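Local coordinates for protein cellulase (PDB 5E09) that hydrolyses internal beta-1,4-glucosidic bonds of cellulose with a family 5 TIM-barrel domain and carries a family 46 module that probably helps bind the substrate, at residues Ala463-Glu469 and Val505-His511; Gly483-Ser487 and Ile497-Phe501. All coordinates share one frame; numbering follows the deposited sequence.

In the fold
Both contacts lie in the C-terminal carbohydrate-binding module of family 46, a beta domain separate from the family 5 catalytic barrel, and both belong to one antiparallel sheet. Contact 1 pairs strands 458-465 and 509-516 near one border of that sheet, while contact 2 sits at the other, where strands 486-489 and 494-497 meet. Their centres are about 16 Å apart. Helix 499-502, which starts in contact 2, runs on through a loop into strand 509-516 of contact 1. Phe501 joins the two sites: its CE1 packs 3.8 Å from Ala463 CB, and its CZ lies 4.2 Å from Ile510 CG2, so one ring from contact 2 touches both strands of contact 1.

Contact 1 of 2, residues Ala463-Glu469 and Val505-His511; sequences AVYANGE and VRDDDIH
Val464 and His511 form the hydrogen-bonded pair of an antiparallel strand pairing, with Val464 N 2.9 Å from His511 O and His511 N 2.8 Å from Val464 O. Tyr465 and Ile510 follow as a non-hydrogen-bonded pair; the strand then bends into a type I turn, Tyr465 to Gly468, with a weak bond from Ala466 N to Asp509 O. The Tyr465 hydroxyl accepts a fairly straight bond (155°) from Arg506 N at 2.9 Å. Arg506, bent at chi3 (44°), folds back over this ring and lays its guanidinium flat on one face, planes 8° apart, a cation-pi stack with CZ 3.7 Å from the ring centroid. Its NH2 meets Glu469 OE2 in a salt bridge of poor hydrogen-bond angle, the carboxylate turned steeply to the guanidinium, while NH1 makes a longer, weak one to Asp508 OD2. With an alanine here in place of Tyr465, Arg506 would probably lose both the aromatic floor under its guanidinium and the acceptor for its backbone N-H, leaving its side chain freer to turn from Glu469. Ile510 CG1 packs obliquely against the ring, 4.0 Å from Tyr465 CE1. On the other face of the sheet, Val464 CG2 rests 4.0 Å from His511 CB.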
loop_
_atom_site.group_PDB
_atom_site.type_symbol
_atom_site.label_atom_id
_atom_site.label_comp_id
_atom_site.label_asym_id
_atom_site.label_seq_id
_atom_site.Cartn_x
_atom_site.Cartn_y
_atom_site.Cartn_z
ATOM N N ALA A 463 -15.978 19.554 5.280
ATOM C CA ALA A 463 -17.331 19.858 4.843
ATOM C C ALA A 463 -18.263 19.910 6.043
ATOM O O ALA A 463 -18.461 18.902 6.714
ATOM C CB ALA A 463 -17.811 18.825 3.846
ATOM N N VAL A 464 -18.822 21.081 6.328
ATOM C CA VAL A 464 -19.807 21.188 7.408
ATOM C C VAL A 464 -21.038 21.916 6.908
ATOM O O VAL A 464 -20.945 22.727 6.006
ATOM C CB VAL A 464 -19.257 21.930 8.642
ATOM C CG1 VAL A 464 -18.104 21.157 9.270
ATOM C CG2 VAL A 464 -18.828 23.340 8.270
ATOM N N TYR A 465 -22.197 21.629 7.479
ATOM C CA TYR A 465 -23.389 22.373 7.099
ATOM C C TYR A 465 -23.332 23.769 7.691
ATOM O O TYR A 465 -22.514 24.040 8.573
ATOM C CB TYR A 465 -24.657 21.655 7.550
ATOM C CG TYR A 465 -24.920 20.389 6.781
ATOM C CD1 TYR A 465 -25.244 20.430 5.429
ATOM C CD2 TYR A 465 -24.840 19.154 7.399
ATOM C CE1 TYR A 465 -25.483 19.269 4.721
ATOM C CE2 TYR A 465 -25.078 17.993 6.703
ATOM C CZ TYR A 465 -25.401 18.055 5.369
ATOM O OH TYR A 465 -25.638 16.889 4.686
ATOM N N ALA A 466 -24.200 24.648 7.199
ATOM C CA ALA A 466 -24.228 26.037 7.645
ATOM C C ALA A 466 -24.428 26.141 9.156
ATOM O O ALA A 466 -24.021 27.126 9.771
ATOM C CB ALA A 466 -25.317 26.809 6.910
ATOM N N ASN A 467 -25.042 25.121 9.751
ATOM C CA ASN A 467 -25.253 25.103 11.193
ATOM C C ASN A 467 -24.053 24.553 11.976
ATOM O O ASN A 467 -24.061 24.553 13.206
ATOM C CB ASN A 467 -26.515 24.300 11.542
ATOM C CG ASN A 467 -26.402 22.828 11.181
ATOM O OD1 ASN A 467 -25.379 22.371 10.674
ATOM N ND2 ASN A 467 -27.462 22.074 11.456
ATOM N N GLY A 468 -23.030 24.085 11.263
ATOM C CA GLY A 468 -21.816 23.589 11.898
ATOM C C GLY A 468 -21.728 22.075 12.008
ATOM O O GLY A 468 -20.726 21.532 12.464
ATOM N N GLU A 469 -22.782 21.391 11.585
ATOM C CA GLU A 469 -22.844 19.933 11.625
ATOM C C GLU A 469 -22.065 19.296 10.461
ATOM O O GLU A 469 -22.063 19.822 9.346
ATOM C CB GLU A 469 -24.313 19.504 11.614
ATOM C CG GLU A 469 -24.592 18.031 11.410
ATOM C CD GLU A 469 -26.086 17.736 11.456
ATOM O OE1 GLU A 469 -26.851 18.610 11.928
ATOM O OE2 GLU A 469 -26.496 16.639 11.017
ATOM N N VAL A 505 -25.494 14.215 1.251
ATOM C CA VAL A 505 -25.715 15.510 1.880
ATOM C C VAL A 505 -27.147 15.992 1.657
ATOM O O VAL A 505 -27.717 15.824 0.577
ATOM C CB VAL A 505 -24.717 16.593 1.374
ATOM C CG1 VAL A 505 -23.288 16.223 1.739
ATOM C CG2 VAL A 505 -24.831 16.787 -0.115
ATOM N N ARG A 506 -27.722 16.579 2.700
ATOM C CA ARG A 506 -29.053 17.163 2.644
ATOM C C ARG A 506 -29.053 18.369 1.699
ATOM O O ARG A 506 -27.990 18.853 1.300
ATOM C CB ARG A 506 -29.498 17.603 4.041
ATOM C CG ARG A 506 -29.000 19.001 4.335
ATOM C CD ARG A 506 -29.102 19.496 5.773
ATOM N NE ARG A 506 -28.696 18.540 6.791
ATOM C CZ ARG A 506 -28.273 18.903 7.998
ATOM N NH1 ARG A 506 -28.158 20.190 8.303
ATOM N NH2 ARG A 506 -27.924 17.983 8.883
ATOM N N ASP A 507 -30.242 18.857 1.352
ATOM C CA ASP A 507 -30.375 20.120 0.629
ATOM C C ASP A 507 -30.137 21.282 1.584
ATOM O O ASP A 507 -30.971 21.567 2.442
ATOM C CB ASP A 507 -31.759 20.250 -0.011
ATOM C CG ASP A 507 -32.059 19.134 -0.991
ATOM O OD1 ASP A 507 -31.216 18.877 -1.882
ATOM O OD2 ASP A 507 -33.140 18.518 -0.872
ATOM N N ASP A 508 -29.005 21.953 1.428
ATOM C CA ASP A 508 -28.570 22.947 2.395
ATOM C C ASP A 508 -27.361 23.702 1.871
ATOM O O ASP A 508 -26.856 23.415 0.785
ATOM C CB ASP A 508 -28.220 22.272 3.723
ATOM C CG ASP A 508 -28.321 23.206 4.913
ATOM O OD1 ASP A 508 -28.391 24.436 4.712
ATOM O OD2 ASP A 508 -28.318 22.701 6.060
ATOM N N ASP A 509 -26.904 24.672 2.651
ATOM C CA ASP A 509 -25.613 25.289 2.416
ATOM C C ASP A 509 -24.548 24.402 3.031
ATOM O O ASP A 509 -24.702 23.907 4.147
ATOM C CB ASP A 509 -25.561 26.696 3.007
ATOM C CG ASP A 509 -26.122 27.735 2.068
ATOM O OD1 ASP A 509 -26.763 27.339 1.073
ATOM O OD2 ASP A 509 -25.927 28.942 2.322
ATOM N N ILE A 510 -23.481 24.180 2.279
ATOM C CA ILE A 510 -22.359 23.383 2.742
ATOM C C ILE A 510 -21.092 24.225 2.680
ATOM O O ILE A 510 -20.714 24.710 1.623
ATOM C CB ILE A 510 -22.185 22.105 1.901
ATOM C CG1 ILE A 510 -23.485 21.299 1.889
ATOM C CG2 ILE A 510 -21.038 21.268 2.433
ATOM C CD1 ILE A 510 -23.645 20.405 0.677
ATOM N N HIS A 511 -20.461 24.425 3.828
ATOM C CA HIS A 511 -19.193 25.131 3.897
ATOM C C HIS A 511 -18.044 24.145 3.739
ATOM O O HIS A 511 -17.874 23.234 4.555
ATOM C CB HIS A 511 -19.072 25.900 5.216
ATOM C CG HIS A 511 -20.043 27.034 5.347
ATOM N ND1 HIS A 511 -21.406 26.846 5.395
ATOM C CD2 HIS A 511 -19.845 28.371 5.427
ATOM C CE1 HIS A 511 -22.008 28.017 5.505
ATOM N NE2 HIS A 511 -21.083 28.959 5.528
#

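Contact 2 of 2, residues Gly483-Ser487 and Ile497-Phe501; sequences GYTFS and ITDAF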
loop_
_atom_site.group_PDB
_atom_site.type_symbol
_atom_site.label_atom_id
_atom_site.label_comp_id
_atom_site.label_asym_id
_atom_site.label_seq_id
_atom_site.Cartn_x
_atom_site.Cartn_y
_atom_site.Cartn_z
ATOM N N GLY A 483 -10.089 11.746 -2.762
ATOM C CA GLY A 483 -10.391 10.933 -3.926
ATOM C C GLY A 483 -11.697 10.175 -4.024
ATOM O O GLY A 483 -12.034 9.634 -5.081
ATOM N N TYR A 484 -12.441 10.145 -2.923
ATOM C CA TYR A 484 -13.674 9.375 -2.851
ATOM C C TYR A 484 -14.710 10.496 -2.909
ATOM O O TYR A 484 -15.682 10.415 -3.657
ATOM C CB TYR A 484 -13.863 8.532 -1.587
ATOM C CG TYR A 484 -15.244 7.937 -1.427
ATOM C CD1 TYR A 484 -15.770 7.073 -2.381
ATOM C CD2 TYR A 484 -16.015 8.222 -0.305
ATOM C CE1 TYR A 484 -17.037 6.521 -2.230
ATOM C CE2 TYR A 484 -17.280 7.678 -0.146
ATOM C CZ TYR A 484 -17.786 6.828 -1.111
ATOM O OH TYR A 484 -19.046 6.285 -0.951
ATOM N N THR A 485 -14.481 11.554 -2.140
ATOM C CA THR A 485 -15.439 12.644 -2.033
ATOM C C THR A 485 -15.061 13.857 -2.882
ATOM O O THR A 485 -15.924 14.646 -3.265
ATOM C CB THR A 485 -15.586 13.097 -0.574
ATOM O OG1 THR A 485 -14.307 13.514 -0.079
ATOM C CG2 THR A 485 -16.118 11.952 0.287
ATOM N N PHE A 486 -13.771 14.010 -3.167
ATOM C CA PHE A 486 -13.293 15.158 -3.926
ATOM C C PHE A 486 -11.978 14.816 -4.594
ATOM O O PHE A 486 -11.308 13.873 -4.193
ATOM C CB PHE A 486 -13.118 16.381 -3.023
ATOM C CG PHE A 486 -11.930 16.292 -2.106
ATOM C CD1 PHE A 486 -12.026 15.639 -0.888
ATOM C CD2 PHE A 486 -10.716 16.866 -2.460
ATOM C CE1 PHE A 486 -10.929 15.556 -0.038
ATOM C CE2 PHE A 486 -9.618 16.784 -1.619
ATOM C CZ PHE A 486 -9.725 16.130 -0.404
ATOM N N SER A 487 -11.589 15.591 -5.598
ATOM C CA SER A 487 -10.351 15.293 -6.304
ATOM C C SER A 487 -9.729 16.529 -6.951
ATOM O O SER A 487 -10.332 17.151 -7.822
ATOM C CB SER A 487 -10.604 14.219 -7.364
ATOM O OG SER A 487 -9.387 13.638 -7.790
ATOM N N ILE A 497 -15.982 17.660 -7.198
ATOM C CA ILE A 497 -16.753 17.145 -6.070
ATOM C C ILE A 497 -17.645 16.015 -6.585
ATOM O O ILE A 497 -18.479 16.226 -7.469
ATOM C CB ILE A 497 -17.601 18.235 -5.405
ATOM C CG1 ILE A 497 -16.749 19.473 -5.114
ATOM C CG2 ILE A 497 -18.210 17.712 -4.115
ATOM C CD1 ILE A 497 -15.698 19.250 -4.029
ATOM N N THR A 498 -17.459 14.817 -6.036
ATOM C CA THR A 498 -18.028 13.597 -6.610
ATOM C C THR A 498 -19.515 13.381 -6.323
ATOM O O THR A 498 -20.088 13.990 -5.416
ATOM C CB THR A 498 -17.271 12.353 -6.115
ATOM O OG1 THR A 498 -17.425 12.232 -4.696
ATOM C CG2 THR A 498 -15.799 12.454 -6.457
ATOM N N ASP A 499 -20.125 12.496 -7.110
ATOM C CA ASP A 499 -21.518 12.104 -6.918
ATOM C C ASP A 499 -21.665 11.413 -5.566
ATOM O O ASP A 499 -22.687 11.547 -4.901
ATOM C CB ASP A 499 -21.983 11.186 -8.059
ATOM C CG ASP A 499 -23.480 11.301 -8.347
ATOM O OD1 ASP A 499 -24.080 12.359 -8.054
ATOM O OD2 ASP A 499 -24.058 10.325 -8.879
ATOM N N ALA A 500 -20.626 10.692 -5.153
ATOM C CA ALA A 500 -20.637 10.011 -3.861
ATOM C C ALA A 500 -20.752 11.000 -2.696
ATOM O O ALA A 500 -21.435 10.726 -1.708
ATOM C CB ALA A 500 -19.393 9.145 -3.705
ATOM N N PHE A 501 -20.095 12.151 -2.802
ATOM C CA PHE A 501 -20.225 13.166 -1.761
ATOM C C PHE A 501 -21.649 13.710 -1.718
ATOM O O PHE A 501 -22.257 13.802 -0.651
ATOM C CB PHE A 501 -19.238 14.314 -1.977
ATOM C CG PHE A 501 -19.433 15.477 -1.029
ATOM C CD1 PHE A 501 -18.888 15.451 0.247
ATOM C CD2 PHE A 501 -20.152 16.597 -1.420
ATOM C CE1 PHE A 501 -19.059 16.514 1.115
ATOM C CE2 PHE A 501 -20.326 17.669 -0.553
ATOM C CZ PHE A 501 -19.780 17.625 0.718
#
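Thr498 holds OG1 between its backbone N and carbonyl carbon (chi1 63°), which places OG1 between the carbonyl of Tyr484 and the first turn of helix 499-502. Tyr484 sets CG opposite its backbone N (chi1 170°), which carries the ring across to the methyl of Ala500. The Thr498 hydroxyl donates to Tyr484 O at 2.7 Å, in the carbonyl plane and on a lone pair. Thr498 stands at the N-cap position, and the same oxygen accepts the capping bond from Phe501 N at 3.3 Å. Its backbone N also donates, nearly straight (174°), to Thr485 O at 3.2 Å, although it approaches from well above that carbonyl plane. Two successive carbonyls of one segment are thus gripped by the backbone and side chain of a single residue.

Packing surrounds this polar centre. Ala500 CB sits over one face of the Tyr484 ring, 4.2 Å from its centroid, a CH-pi contact on the solvent side. On the buried side Thr485 CB approaches Phe501 CB and CD1, while its hydroxyl turns to Glu481 O. Phe486 and Ile497 form a non-hydrogen-bonded antiparallel pair between strands 486-489 and 494-497, where Phe486 CB touches Ile497 CD1 at 4.0 Å. Both side chains continue onto Met461 of strand 458-465.

With its hydroxyl hydrogen committed to Tyr484 O, Thr498 OG1 can still act as an acceptor for Phe501 N, so the bond that ties the two segments together probably also helps hold the hydroxyl in its capping orientation.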